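Local atomic coordinates of DMATS type aromatic prenyltransferase (Streptomyces coelicolor, PDB entry 6ZS0), a protein that probably catalyses transfer of a dimethylallyl group to C5 of the indole ring of tryptophan, as a DMATS-type aromatic prenyltransferase. Residues V205-D210 against A254-S259; R219-D224 against S269-Y274. All blocks are in the same frame, centred on the assembly; numbering follows the deposited sequence. Where two conformers were deposited one is given.

How the interactions relate
Strands 254-260 and 270-275 are neighbours in the barrel and bring the two contacts together, with centres about 10 Å apart. Interaction 1 joins 205-210 to the first of these strands; interaction 2 lays the loop 219-224 against the second. Probable backbone hydrogen bonds link them, from Tyr-274 N to Gln-255 O and from Ser-269 N to Ser-259 O, each 2.8 Å. On the outer side, the Phe-271 ring of interaction 2 meets the His-258 ring of interaction 1. Tyr-206, Cys-257 and Tyr-274 lie on the inner side, which in this family surrounds the substrate chamber, and Tyr-206 OH approaches Tyr-274 OH at 3.3 Å.

Interaction 1: residues V205-D210 against A254-S259; sequences VYLRHD and AQSCHS
Val-205 to His-209 runs antiparallel to Ala-254 to His-258 in the closed barrel of the ABBA fold, the hydrogen-bonded pairs Val-205/His-258, Leu-207/Ser-256 and His-209/Ala-254 alternating with the non-hydrogen-bonded pairs Tyr-206/Cys-257 and Arg-208/Gln-255. The ladder is regular until its last rung, where the bond from Ala-254 N to His-209 O is weak at 3.3 Å and a water bridges the same two atoms.

Tyr-206, Arg-208, Gln-255 and Cys-257 project to the inner side of the barrel. Cys-257 lies over one face of the Tyr-206 ring: its CB makes a CH-pi contact 3.9 Å from the ring centroid. In the conformer given, one of two deposited, SG is anti to the backbone N (chi1 173°) and also lies over that face, a sulfur-aromatic contact 3.7 Å from Tyr-206 CZ. Gln-255 OE1 comes to 3.8 Å from Tyr-206 CD2, the amide plane turned 81° from the ring, and Phe-190 meets the same ring edge-to-face. With an alanine in place of Tyr-206, a gap would probably open over Cys-257 CB and Phe-190 would lose its edge-to-face partner.

On the outer side, Val-205 packs against Val-166 and Leu-170 of helix 162-175. Leu-207 follows on the same face, with CD1 4.0 Å from His-258 CD2 and its side chain crossing His-258 at about a right angle. Two imidazoles converge on one buried hydroxyl here. Ser-256 OG meets the edge of the His-209 ring in plane, hydrogen-bonded to His-209 NE2 at 2.7 Å. The same oxygen is bonded to His-258 NE2 at 2.8 Å, so this single hydroxyl bridges two ring nitrogens that stand 4.9 Å apart, His-209 NE2 and His-258 NE2.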
loop_
_atom_site.group_PDB
_atom_site.type_symbol
_atom_site.label_atom_id
_atom_site.label_comp_id
_atom_site.label_asym_id
_atom_site.label_seq_id
_atom_site.Cartn_x
_atom_site.Cartn_y
_atom_site.Cartn_z
ATOM N N VAL A 205 -9.386 -7.644 3.978
ATOM C CA VAL A 205 -10.486 -7.001 3.221
ATOM C C VAL A 205 -10.377 -5.502 3.442
ATOM O O VAL A 205 -10.301 -5.074 4.588
ATOM C CB VAL A 205 -11.881 -7.510 3.622
ATOM C CG1 VAL A 205 -12.968 -6.916 2.737
ATOM C CG2 VAL A 205 -11.956 -9.032 3.582
ATOM N N TYR A 206 -10.334 -4.740 2.363
ATOM C CA TYR A 206 -10.285 -3.266 2.412
ATOM C C TYR A 206 -11.672 -2.710 2.132
ATOM O O TYR A 206 -12.364 -3.211 1.217
ATOM C CB TYR A 206 -9.269 -2.713 1.420
ATOM C CG TYR A 206 -7.843 -2.951 1.794
ATOM C CD1 TYR A 206 -7.290 -4.210 1.728
ATOM C CD2 TYR A 206 -7.043 -1.899 2.221
ATOM C CE1 TYR A 206 -5.969 -4.428 2.079
ATOM C CE2 TYR A 206 -5.708 -2.097 2.526
ATOM C CZ TYR A 206 -5.176 -3.366 2.462
ATOM O OH TYR A 206 -3.872 -3.612 2.808
ATOM N N LEU A 207 -12.066 -1.694 2.900
ATOM C CA LEU A 207 -13.317 -0.950 2.707
ATOM C C LEU A 207 -12.977 0.492 2.377
ATOM O O LEU A 207 -12.056 1.035 3.005
ATOM C CB LEU A 207 -14.158 -0.994 3.992
ATOM C CG LEU A 207 -15.041 -2.227 4.198
ATOM C CD1 LEU A 207 -14.265 -3.497 4.132
ATOM C CD2 LEU A 207 -15.748 -2.140 5.545
ATOM N N ARG A 208 -13.746 1.084 1.481
ATOM C CA ARG A 208 -13.728 2.537 1.188
ATOM C C ARG A 208 -14.695 3.233 2.155
ATOM O O ARG A 208 -15.789 2.670 2.390
ATOM C CB ARG A 208 -14.169 2.758 -0.257
ATOM C CG ARG A 208 -13.769 4.102 -0.851
ATOM C CD ARG A 208 -14.167 4.213 -2.324
ATOM N NE ARG A 208 -14.463 2.912 -2.921
ATOM C CZ ARG A 208 -13.673 2.215 -3.749
ATOM N NH1 ARG A 208 -14.074 1.028 -4.161
ATOM N NH2 ARG A 208 -12.501 2.688 -4.164
ATOM N N HIS A 209 -14.328 4.399 2.665
ATOM C CA HIS A 209 -15.211 5.171 3.585
ATOM C C HIS A 209 -15.289 6.597 3.078
ATOM O O HIS A 209 -14.336 7.338 3.226
ATOM C CB HIS A 209 -14.707 5.097 5.026
ATOM C CG HIS A 209 -14.635 3.714 5.565
ATOM N ND1 HIS A 209 -15.766 2.979 5.893
ATOM C CD2 HIS A 209 -13.570 2.906 5.797
ATOM C CE1 HIS A 209 -15.392 1.788 6.299
ATOM N NE2 HIS A 209 -14.057 1.719 6.240
ATOM N N ASP A 210 -16.383 6.948 2.441
ATOM C CA ASP A 210 -16.618 8.319 1.957
ATOM C C ASP A 210 -17.041 9.213 3.127
ATOM O O ASP A 210 -17.881 8.765 3.949
ATOM C CB ASP A 210 -17.675 8.310 0.863
ATOM C CG ASP A 210 -17.346 7.459 -0.351
ATOM O OD1 ASP A 210 -16.196 7.047 -0.493
ATOM O OD2 ASP A 210 -18.281 7.213 -1.153
ATOM N N ALA A 254 -11.117 7.737 2.695
ATOM C CA ALA A 254 -10.330 6.967 3.650
ATOM C C ALA A 254 -10.587 5.487 3.360
ATOM O O ALA A 254 -11.581 5.163 2.693
ATOM C CB ALA A 254 -10.628 7.328 5.080
ATOM N N GLN A 255 -9.732 4.634 3.871
ATOM C CA GLN A 255 -9.889 3.170 3.726
ATOM C C GLN A 255 -9.662 2.532 5.070
ATOM O O GLN A 255 -8.903 3.090 5.914
ATOM C CB GLN A 255 -8.954 2.588 2.658
ATOM C CG GLN A 255 -9.264 3.102 1.267
ATOM C CD GLN A 255 -8.409 2.425 0.224
ATOM O OE1 GLN A 255 -8.060 1.246 0.346
ATOM N NE2 GLN A 255 -8.145 3.150 -0.849
ATOM N N SER A 256 -10.281 1.376 5.271
ATOM C CA SER A 256 -9.931 0.497 6.403
ATOM C C SER A 256 -9.567 -0.871 5.845
ATOM O O SER A 256 -10.055 -1.223 4.756
ATOM C CB SER A 256 -11.032 0.417 7.450
ATOM O OG SER A 256 -12.226 -0.113 6.889
ATOM N N CYS A 257 -8.762 -1.601 6.569
ATOM C CA CYS A 257 -8.369 -2.987 6.261
ATOM C C CYS A 257 -8.768 -3.872 7.465
ATOM O O CYS A 257 -8.512 -3.422 8.602
ATOM C CB CYS A 257 -6.863 -3.020 6.011
ATOM S SG CYS A 257 -6.174 -4.676 5.827
ATOM N N HIS A 258 -9.333 -5.036 7.216
ATOM C CA HIS A 258 -9.775 -5.996 8.263
ATOM C C HIS A 258 -9.102 -7.317 7.971
ATOM O O HIS A 258 -9.355 -7.864 6.862
ATOM C CB HIS A 258 -11.306 -6.063 8.263
ATOM C CG HIS A 258 -11.894 -4.695 8.343
ATOM N ND1 HIS A 258 -12.317 -4.155 9.533
ATOM C CD2 HIS A 258 -12.050 -3.734 7.404
ATOM C CE1 HIS A 258 -12.724 -2.923 9.327
ATOM N NE2 HIS A 258 -12.569 -2.632 8.012
ATOM N N SER A 259 -8.295 -7.778 8.917
ATOM C CA SER A 259 -7.367 -8.918 8.772
ATOM C C SER A 259 -8.015 -10.130 9.427
ATOM O O SER A 259 -8.311 -10.044 10.635
ATOM C CB SER A 259 -6.013 -8.611 9.385
ATOM O OG SER A 259 -5.300 -7.677 8.567
HETATM O O HOH W 1 -13.301 9.760 3.899
#

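Interaction 2: residues R219-D224 against S269-Y274; sequences RLSRTD and SGFTLY
Ser-269 passes Asp-224 backbone to backbone, with Ser-269 O 3.9 Å from Asp-224 O. Their side chains are engaged elsewhere: in the conformer given, Ser-269 OG is hydrogen-bonded to Thr-261 OG1, and the Asp-224 carboxylate forms a salt bridge with Arg-267, while Asp-224 O accepts a bond from Arg-333 NE. Ser-269 and Gly-270 together face Ser-259 in a classic beta bulge, at the entry to strand 270-275.

Phe-271, the next residue, carries the contact. A chi1 of 167° turns the ring away from its own backbone N and out to the loop. Ser-221 sets its CB over one face, displaced toward CG, 3.5 Å from the ring centroid and 18° off the normal, a close CH-pi contact with CB 3.4 Å from Phe-271 CG. The hydroxyl leans along the same ring, Ser-221 OG lying 3.7 Å from Phe-271 CD1. Leu-220 reaches the far end of the ring, with its CB 3.7 Å from Phe-271 CE2.

Two residues on, Leu-273 comes up to the same leucine through its branch tip, its CD1 4.2 Å from Leu-220 CD1, and also touches Val-232 and Phe-235 of helix 229-240. The loop between helices 214-217 and 229-240 is thus held by the Ser-221 CH-pi contact and leucine packing, with polar links at Asp-224, and lies against the outside of the strand wall, as expected of the ABBA fold, in which helices surround an antiparallel barrel.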
loop_
_atom_site.group_PDB
_atom_site.type_symbol
_atom_site.label_atom_id
_atom_site.label_comp_id
_atom_site.label_asym_id
_atom_site.label_seq_id
_atom_site.Cartn_x
_atom_site.Cartn_y
_atom_site.Cartn_z
ATOM N N ARG A 219 -15.767 3.531 15.307
ATOM C CA ARG A 219 -16.724 2.393 15.322
ATOM C C ARG A 219 -16.418 1.351 14.232
ATOM O O ARG A 219 -17.171 0.386 14.144
ATOM C CB ARG A 219 -18.157 2.945 15.223
ATOM C CG ARG A 219 -18.608 3.619 16.509
ATOM C CD ARG A 219 -20.034 4.135 16.476
ATOM N NE ARG A 219 -20.124 5.385 15.727
ATOM C CZ ARG A 219 -20.581 5.503 14.482
ATOM N NH1 ARG A 219 -20.603 6.695 13.916
ATOM N NH2 ARG A 219 -21.008 4.441 13.808
ATOM N N LEU A 220 -15.347 1.488 13.445
ATOM C CA LEU A 220 -15.072 0.520 12.345
ATOM C C LEU A 220 -14.476 -0.787 12.877
ATOM O O LEU A 220 -14.500 -1.807 12.119
ATOM C CB LEU A 220 -14.125 1.154 11.339
ATOM C CG LEU A 220 -14.700 2.323 10.571
ATOM C CD1 LEU A 220 -13.605 3.000 9.789
ATOM C CD2 LEU A 220 -15.837 1.882 9.659
ATOM N N SER A 221 -13.895 -0.743 14.067
ATOM C CA SER A 221 -13.189 -1.893 14.681
ATOM C C SER A 221 -13.695 -2.128 16.098
ATOM O O SER A 221 -14.284 -1.201 16.691
ATOM C CB SER A 221 -11.715 -1.664 14.676
ATOM O OG SER A 221 -11.358 -0.690 15.643
ATOM N N ARG A 222 -13.460 -3.342 16.603
ATOM C CA ARG A 222 -13.669 -3.726 18.018
ATOM C C ARG A 222 -12.292 -3.850 18.691
ATOM O O ARG A 222 -11.284 -4.033 17.980
ATOM C CB ARG A 222 -14.481 -5.026 18.096
ATOM N N THR A 223 -12.269 -3.731 20.017
ATOM C CA THR A 223 -11.074 -3.833 20.905
ATOM C C THR A 223 -10.161 -4.996 20.485
ATOM O O THR A 223 -8.913 -4.791 20.460
ATOM C CB THR A 223 -11.528 -3.977 22.367
ATOM O OG1 THR A 223 -10.360 -4.152 23.166
ATOM C CG2 THR A 223 -12.494 -5.123 22.602
ATOM N N ASP A 224 -10.756 -6.147 20.133
ATOM C CA ASP A 224 -10.058 -7.432 19.859
ATOM C C ASP A 224 -9.329 -7.411 18.504
ATOM O O ASP A 224 -8.804 -8.480 18.113
ATOM C CB ASP A 224 -11.036 -8.608 19.922
ATOM C CG ASP A 224 -12.096 -8.640 18.829
ATOM O OD1 ASP A 224 -12.514 -9.758 18.467
ATOM O OD2 ASP A 224 -12.525 -7.551 18.362
ATOM N N SER A 269 -8.951 -10.170 13.358
ATOM C CA SER A 269 -7.968 -10.022 14.462
ATOM C C SER A 269 -7.107 -8.776 14.248
ATOM O O SER A 269 -6.307 -8.448 15.128
ATOM C CB SER A 269 -7.117 -11.249 14.589
ATOM O OG SER A 269 -6.434 -11.486 13.386
ATOM N N GLY A 270 -7.261 -8.102 13.107
ATOM C CA GLY A 270 -6.443 -6.911 12.833
ATOM C C GLY A 270 -7.251 -5.863 12.119
ATOM O O GLY A 270 -8.222 -6.232 11.419
ATOM N N PHE A 271 -6.925 -4.598 12.365
ATOM C CA PHE A 271 -7.631 -3.440 11.775
ATOM C C PHE A 271 -6.638 -2.325 11.471
ATOM O O PHE A 271 -5.823 -1.969 12.339
ATOM C CB PHE A 271 -8.714 -2.951 12.722
ATOM C CG PHE A 271 -9.275 -1.606 12.356
ATOM C CD1 PHE A 271 -8.818 -0.454 12.971
ATOM C CD2 PHE A 271 -10.231 -1.490 11.363
ATOM C CE1 PHE A 271 -9.345 0.786 12.637
ATOM C CE2 PHE A 271 -10.748 -0.248 11.028
ATOM C CZ PHE A 271 -10.313 0.890 11.675
ATOM N N THR A 272 -6.729 -1.739 10.268
ATOM C CA THR A 272 -5.901 -0.565 9.917
ATOM C C THR A 272 -6.808 0.524 9.359
ATOM O O THR A 272 -7.733 0.192 8.549
ATOM C CB THR A 272 -4.792 -0.917 8.915
ATOM O OG1 THR A 272 -3.982 -1.955 9.482
ATOM C CG2 THR A 272 -3.943 0.290 8.566
ATOM N N LEU A 273 -6.581 1.764 9.792
ATOM C CA LEU A 273 -7.212 2.959 9.179
ATOM C C LEU A 273 -6.193 3.755 8.372
ATOM O O LEU A 273 -5.123 4.060 8.909
ATOM C CB LEU A 273 -7.820 3.844 10.265
ATOM C CG LEU A 273 -8.555 5.081 9.751
ATOM C CD1 LEU A 273 -9.806 4.703 9.001
ATOM C CD2 LEU A 273 -8.924 6.008 10.900
ATOM N N TYR A 274 -6.520 4.022 7.105
ATOM C CA TYR A 274 -5.672 4.751 6.128
ATOM C C TYR A 274 -6.304 6.121 5.861
ATOM O O TYR A 274 -7.498 6.199 5.465
ATOM C CB TYR A 274 -5.572 3.988 4.805
ATOM C CG TYR A 274 -5.038 2.576 4.903
ATOM C CD1 TYR A 274 -3.703 2.281 4.638
ATOM C CD2 TYR A 274 -5.877 1.529 5.245
ATOM C CE1 TYR A 274 -3.218 0.977 4.744
ATOM C CE2 TYR A 274 -5.418 0.223 5.318
ATOM C CZ TYR A 274 -4.085 -0.054 5.100
ATOM O OH TYR A 274 -3.625 -1.343 5.219
#